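Local coordinates for cleavage and polyadenylation specificity factor 100 KD subunit (Methanosarcina mazei, PDB 2XR1), which probably terminates transcription by cutting nascent RNA at the exit channel of RNA polymerase and degrading the released RNA, as a zinc-dependent metallo-beta-lactamase nuclease, at residues T317-A320 / P321-L325; Q540-T544 / I545-I549. All blocks are in the same frame, centred on the assembly; numbering follows the deposited sequence.

Contact 1: residues T317-A320 / P321-L325; sequences TDIA and PDIKL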
loop_
_atom_site.group_PDB
_atom_site.type_symbol
_atom_site.label_atom_id
_atom_site.label_comp_id
_atom_site.label_asym_id
_atom_site.label_seq_id
_atom_site.Cartn_x
_atom_site.Cartn_y
_atom_site.Cartn_z
ATOM N N THR B 317 25.685 7.380 -1.591
ATOM C CA THR B 317 25.050 8.432 -2.368
ATOM C C THR B 317 23.733 8.835 -1.718
ATOM O O THR B 317 22.834 8.010 -1.576
ATOM C CB THR B 317 24.798 7.884 -3.792
ATOM O OG1 THR B 317 26.044 7.424 -4.321
ATOM C CG2 THR B 317 24.214 8.912 -4.739
ATOM N N ASP B 318 23.661 10.090 -1.263
ATOM C CA ASP B 318 22.410 10.649 -0.768
ATOM C C ASP B 318 21.450 10.726 -1.964
ATOM O O ASP B 318 21.710 11.471 -2.896
ATOM C CB ASP B 318 22.593 12.053 -0.186
ATOM C CG ASP B 318 23.653 12.116 0.912
ATOM O OD1 ASP B 318 23.573 11.279 1.828
ATOM O OD2 ASP B 318 24.551 13.021 0.894
ATOM N N ILE B 319 20.376 9.930 -1.952
ATOM C CA ILE B 319 19.351 10.016 -2.976
ATOM C C ILE B 319 18.055 10.689 -2.502
ATOM O O ILE B 319 17.140 10.894 -3.288
ATOM C CB ILE B 319 19.028 8.656 -3.600
ATOM C CG1 ILE B 319 18.519 7.666 -2.544
ATOM C CG2 ILE B 319 20.253 8.188 -4.355
ATOM C CD1 ILE B 319 18.107 6.300 -3.116
ATOM N N ALA B 320 18.005 11.023 -1.215
ATOM C CA ALA B 320 16.840 11.610 -0.597
ATOM C C ALA B 320 17.230 12.170 0.763
ATOM O O ALA B 320 18.310 11.926 1.269
ATOM C CB ALA B 320 15.729 10.585 -0.474
ATOM N N PRO B 321 16.360 12.980 1.356
ATOM C CA PRO B 321 16.776 13.610 2.606
ATOM C C PRO B 321 17.111 12.593 3.712
ATOM O O PRO B 321 17.763 12.931 4.671
ATOM C CB PRO B 321 15.556 14.435 3.009
ATOM C CG PRO B 321 14.770 14.622 1.760
ATOM C CD PRO B 321 15.054 13.459 0.882
ATOM N N ASP B 322 16.642 11.361 3.584
ATOM C CA ASP B 322 16.844 10.386 4.639
ATOM C C ASP B 322 17.242 9.033 4.114
ATOM O O ASP B 322 17.112 8.053 4.822
ATOM C CB ASP B 322 15.583 10.263 5.498
ATOM C CG ASP B 322 14.313 9.824 4.691
ATOM O OD1 ASP B 322 14.289 9.801 3.423
ATOM O OD2 ASP B 322 13.325 9.481 5.357
ATOM N N ILE B 323 17.734 8.969 2.883
ATOM C CA ILE B 323 18.135 7.701 2.311
ATOM C C ILE B 323 19.467 7.809 1.600
ATOM O O ILE B 323 19.633 8.687 0.771
ATOM C CB ILE B 323 17.084 7.141 1.347
ATOM C CG1 ILE B 323 15.725 7.078 2.025
ATOM C CG2 ILE B 323 17.488 5.742 0.884
ATOM C CD1 ILE B 323 14.679 6.509 1.155
ATOM N N LYS B 324 20.400 6.933 1.971
ATOM C CA LYS B 324 21.680 6.816 1.293
ATOM C C LYS B 324 21.745 5.471 0.627
ATOM O O LYS B 324 21.434 4.472 1.247
ATOM C CB LYS B 324 22.828 6.907 2.282
ATOM C CG LYS B 324 23.116 8.281 2.726
ATOM C CD LYS B 324 24.344 8.306 3.591
ATOM C CE LYS B 324 24.535 9.678 4.294
ATOM N NZ LYS B 324 23.254 10.168 4.908
ATOM N N LEU B 325 22.177 5.454 -0.617
ATOM C CA LEU B 325 22.256 4.241 -1.436
ATOM C C LEU B 325 23.707 3.908 -1.755
ATOM O O LEU B 325 24.513 4.809 -2.027
ATOM C CB LEU B 325 21.530 4.462 -2.757
ATOM C CG LEU B 325 21.782 3.423 -3.867
ATOM C CD1 LEU B 325 21.251 2.034 -3.477
ATOM C CD2 LEU B 325 21.198 3.872 -5.231
#
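T317 and L325 form a hydrogen-bonded pair of an antiparallel beta hairpin, the outermost strand of a metallo-beta-lactamase sheet turning back into its neighbour. T317 N donates to L325 O at 2.9 Å, bent to 135°, and L325 N returns a nearly straight bond to T317 O at 2.8 Å. Threonine, branched at CB, suits an extended strand, and its OG1 is taken by the carbonyl of E315.

D318 opposes K324 in the non-hydrogen-bonded pair, and the two side chains run side by side on one face of the sheet. The lysine chain passes along OD1 of D318, and its bend at chi4 (46°) turns NZ to the outer side of that oxygen, a salt bridge of 3.3 Å between D318 OD1 and K324 NZ. The charged pair suits this partly exposed face, the short aspartate being met by the long lysine.

I319 N donates a hydrogen bond to I323 O at 3.1 Å. With chi1 60°, CG1 of I319 sits between its own backbone N and carbonyl carbon, and its chain crosses those of I323 and L325. F341 comes from the next strand of this sheet and I242 from the other sheet, so the aliphatic I319 and L325 fill the layer between the two.

A320 is buried against S207, where a methyl suits, and precedes P321, whose ring holds phi near -60° at the bend. Past it, D322 is held by T204 and S207, while A320 CB lies 4.1 Å from I323 CB.

Contact 2: residues Q540-T544 / I545-I549; sequences QADGT and IGRRI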
loop_
_atom_site.group_PDB
_atom_site.type_symbol
_atom_site.label_atom_id
_atom_site.label_comp_id
_atom_site.label_asym_id
_atom_site.label_seq_id
_atom_site.Cartn_x
_atom_site.Cartn_y
_atom_site.Cartn_z
ATOM N N GLN B 540 14.069 -21.530 -18.062
ATOM C CA GLN B 540 13.051 -20.964 -18.939
ATOM C C GLN B 540 11.818 -20.772 -18.072
ATOM O O GLN B 540 11.372 -21.702 -17.440
ATOM C CB GLN B 540 12.719 -21.941 -20.051
ATOM C CG GLN B 540 13.919 -22.550 -20.764
ATOM C CD GLN B 540 14.560 -21.592 -21.710
ATOM O OE1 GLN B 540 13.893 -20.968 -22.530
ATOM N NE2 GLN B 540 15.870 -21.428 -21.581
ATOM N N ALA B 541 11.281 -19.555 -18.033
ATOM C CA ALA B 541 10.202 -19.222 -17.121
ATOM C C ALA B 541 8.869 -19.800 -17.591
ATOM O O ALA B 541 8.710 -20.086 -18.768
ATOM C CB ALA B 541 10.090 -17.737 -16.997
ATOM N N ASP B 542 7.935 -19.963 -16.656
ATOM C CA ASP B 542 6.553 -20.262 -16.959
ATOM C C ASP B 542 6.030 -19.435 -18.126
ATOM O O ASP B 542 6.261 -18.227 -18.186
ATOM C CB ASP B 542 5.669 -19.913 -15.758
ATOM C CG ASP B 542 5.817 -20.890 -14.578
ATOM O OD1 ASP B 542 6.478 -21.958 -14.719
ATOM O OD2 ASP B 542 5.251 -20.570 -13.497
ATOM N N GLY B 543 5.300 -20.078 -19.036
ATOM C CA GLY B 543 4.599 -19.382 -20.110
ATOM C C GLY B 543 5.445 -19.103 -21.330
ATOM O O GLY B 543 4.953 -18.597 -22.323
ATOM N N THR B 544 6.725 -19.416 -21.276
ATOM C CA THR B 544 7.580 -19.160 -22.420
ATOM C C THR B 544 7.577 -20.326 -23.390
ATOM O O THR B 544 7.346 -21.466 -23.014
ATOM C CB THR B 544 9.058 -18.824 -22.018
ATOM O OG1 THR B 544 9.637 -19.864 -21.229
ATOM C CG2 THR B 544 9.113 -17.527 -21.248
ATOM N N ILE B 545 7.859 -20.017 -24.652
ATOM C CA ILE B 545 8.000 -21.034 -25.676
ATOM C C ILE B 545 9.095 -21.981 -25.228
ATOM O O ILE B 545 8.893 -23.176 -25.213
ATOM C CB ILE B 545 8.313 -20.407 -27.062
ATOM C CG1 ILE B 545 7.077 -19.694 -27.611
ATOM C CG2 ILE B 545 8.821 -21.452 -28.031
ATOM C CD1 ILE B 545 5.845 -20.563 -27.687
ATOM N N GLY B 546 10.238 -21.444 -24.827
ATOM C CA GLY B 546 11.345 -22.292 -24.399
ATOM C C GLY B 546 10.957 -23.266 -23.299
ATOM O O GLY B 546 11.319 -24.443 -23.316
ATOM N N ARG B 547 10.196 -22.786 -22.339
ATOM C CA ARG B 547 9.748 -23.643 -21.277
ATOM C C ARG B 547 8.874 -24.776 -21.813
ATOM O O ARG B 547 9.023 -25.929 -21.411
ATOM C CB ARG B 547 8.959 -22.832 -20.255
ATOM C CG ARG B 547 8.355 -23.664 -19.115
ATOM C CD ARG B 547 9.411 -24.486 -18.429
ATOM N NE ARG B 547 9.002 -24.716 -17.063
ATOM C CZ ARG B 547 9.313 -25.791 -16.346
ATOM N NH1 ARG B 547 10.081 -26.759 -16.865
ATOM N NH2 ARG B 547 8.840 -25.902 -15.092
ATOM N N ARG B 548 7.956 -24.425 -22.700
ATOM C CA ARG B 548 7.082 -25.387 -23.316
ATOM C C ARG B 548 7.880 -26.478 -24.066
ATOM O O ARG B 548 7.620 -27.671 -23.890
ATOM C CB ARG B 548 6.055 -24.647 -24.189
ATOM C CG ARG B 548 5.401 -25.445 -25.265
ATOM C CD ARG B 548 3.917 -25.377 -25.159
ATOM N NE ARG B 548 3.333 -24.095 -25.555
ATOM C CZ ARG B 548 2.020 -23.902 -25.742
ATOM N NH1 ARG B 548 1.152 -24.908 -25.565
ATOM N NH2 ARG B 548 1.568 -22.701 -26.111
ATOM N N ILE B 549 8.873 -26.102 -24.850
ATOM C CA ILE B 549 9.711 -27.110 -25.495
ATOM C C ILE B 549 10.390 -28.031 -24.478
ATOM O O ILE B 549 10.331 -29.257 -24.585
ATOM C CB ILE B 549 10.791 -26.494 -26.343
ATOM C CG1 ILE B 549 10.163 -25.785 -27.538
ATOM C CG2 ILE B 549 11.736 -27.566 -26.799
ATOM C CD1 ILE B 549 11.127 -24.957 -28.354
HETATM O O HOH W 1 6.429 -24.282 -16.068
#
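With chi1 of 57°, T544 sets OG1 between its backbone N and carbonyl carbon, facing the first turn of a helix in the beta-CASP domain and making T544 its N-cap. In R547, CG lies opposite the backbone N (chi1 176°) and the chain bends at chi2, which carries it past the carbonyl oxygens of A541 and Q540 toward D542. T544 OG1 accepts from R547 N at 3.2 Å; the cap thus supplies an acceptor in the first turn, where N-H groups have no preceding helical turn to bond to. The first main-chain bond of the helix follows, R548 N to T544 O at 3.0 Å.

The same hydroxyl donates to A541 O at 2.6 Å, in the carbonyl plane, so threonine serves as donor and acceptor at once. A541 O also receives T544 N, closing a type II turn from A541 to T544; G543, with positive phi, suits the third position of that turn.

Q540 lies against the helix: its CB is 3.9 Å from R547 CB, and its OE1 is 3.4 Å from G546 CA, where glycine lets the amide come close. NE2 of Q540 is held by G538 O. I545 and I549 pack on I556, as suits aliphatic chains, while the guanidinium of R548 makes a cation-pi contact with W553.

Toward solvent, D542 and R547 have opposite charges but no direct salt bridge. A water joins them, donating to D542 OD1 at 2.7 Å and accepting a weak bond from R547 NE.

Overall arrangement
Contacts 1 and 2 lie on opposite sides of the chain's centre, their centres 40 Å apart and their nearest atoms about 26 Å apart. Residues 317-325 belong to the metallo-beta-lactamase part, at the edge of one of its sheets and away from the zinc site. Residues 540-549, later in the chain, belong to the beta-CASP part and come nearer the metals: the side chain of A541 is about 9 Å from a bound zinc and about 8 Å from that of H607, a zinc ligand. Contact 2 thus lies near the two-zinc centre, contributing no ligand, whereas contact 1 is structural packing at a sheet edge.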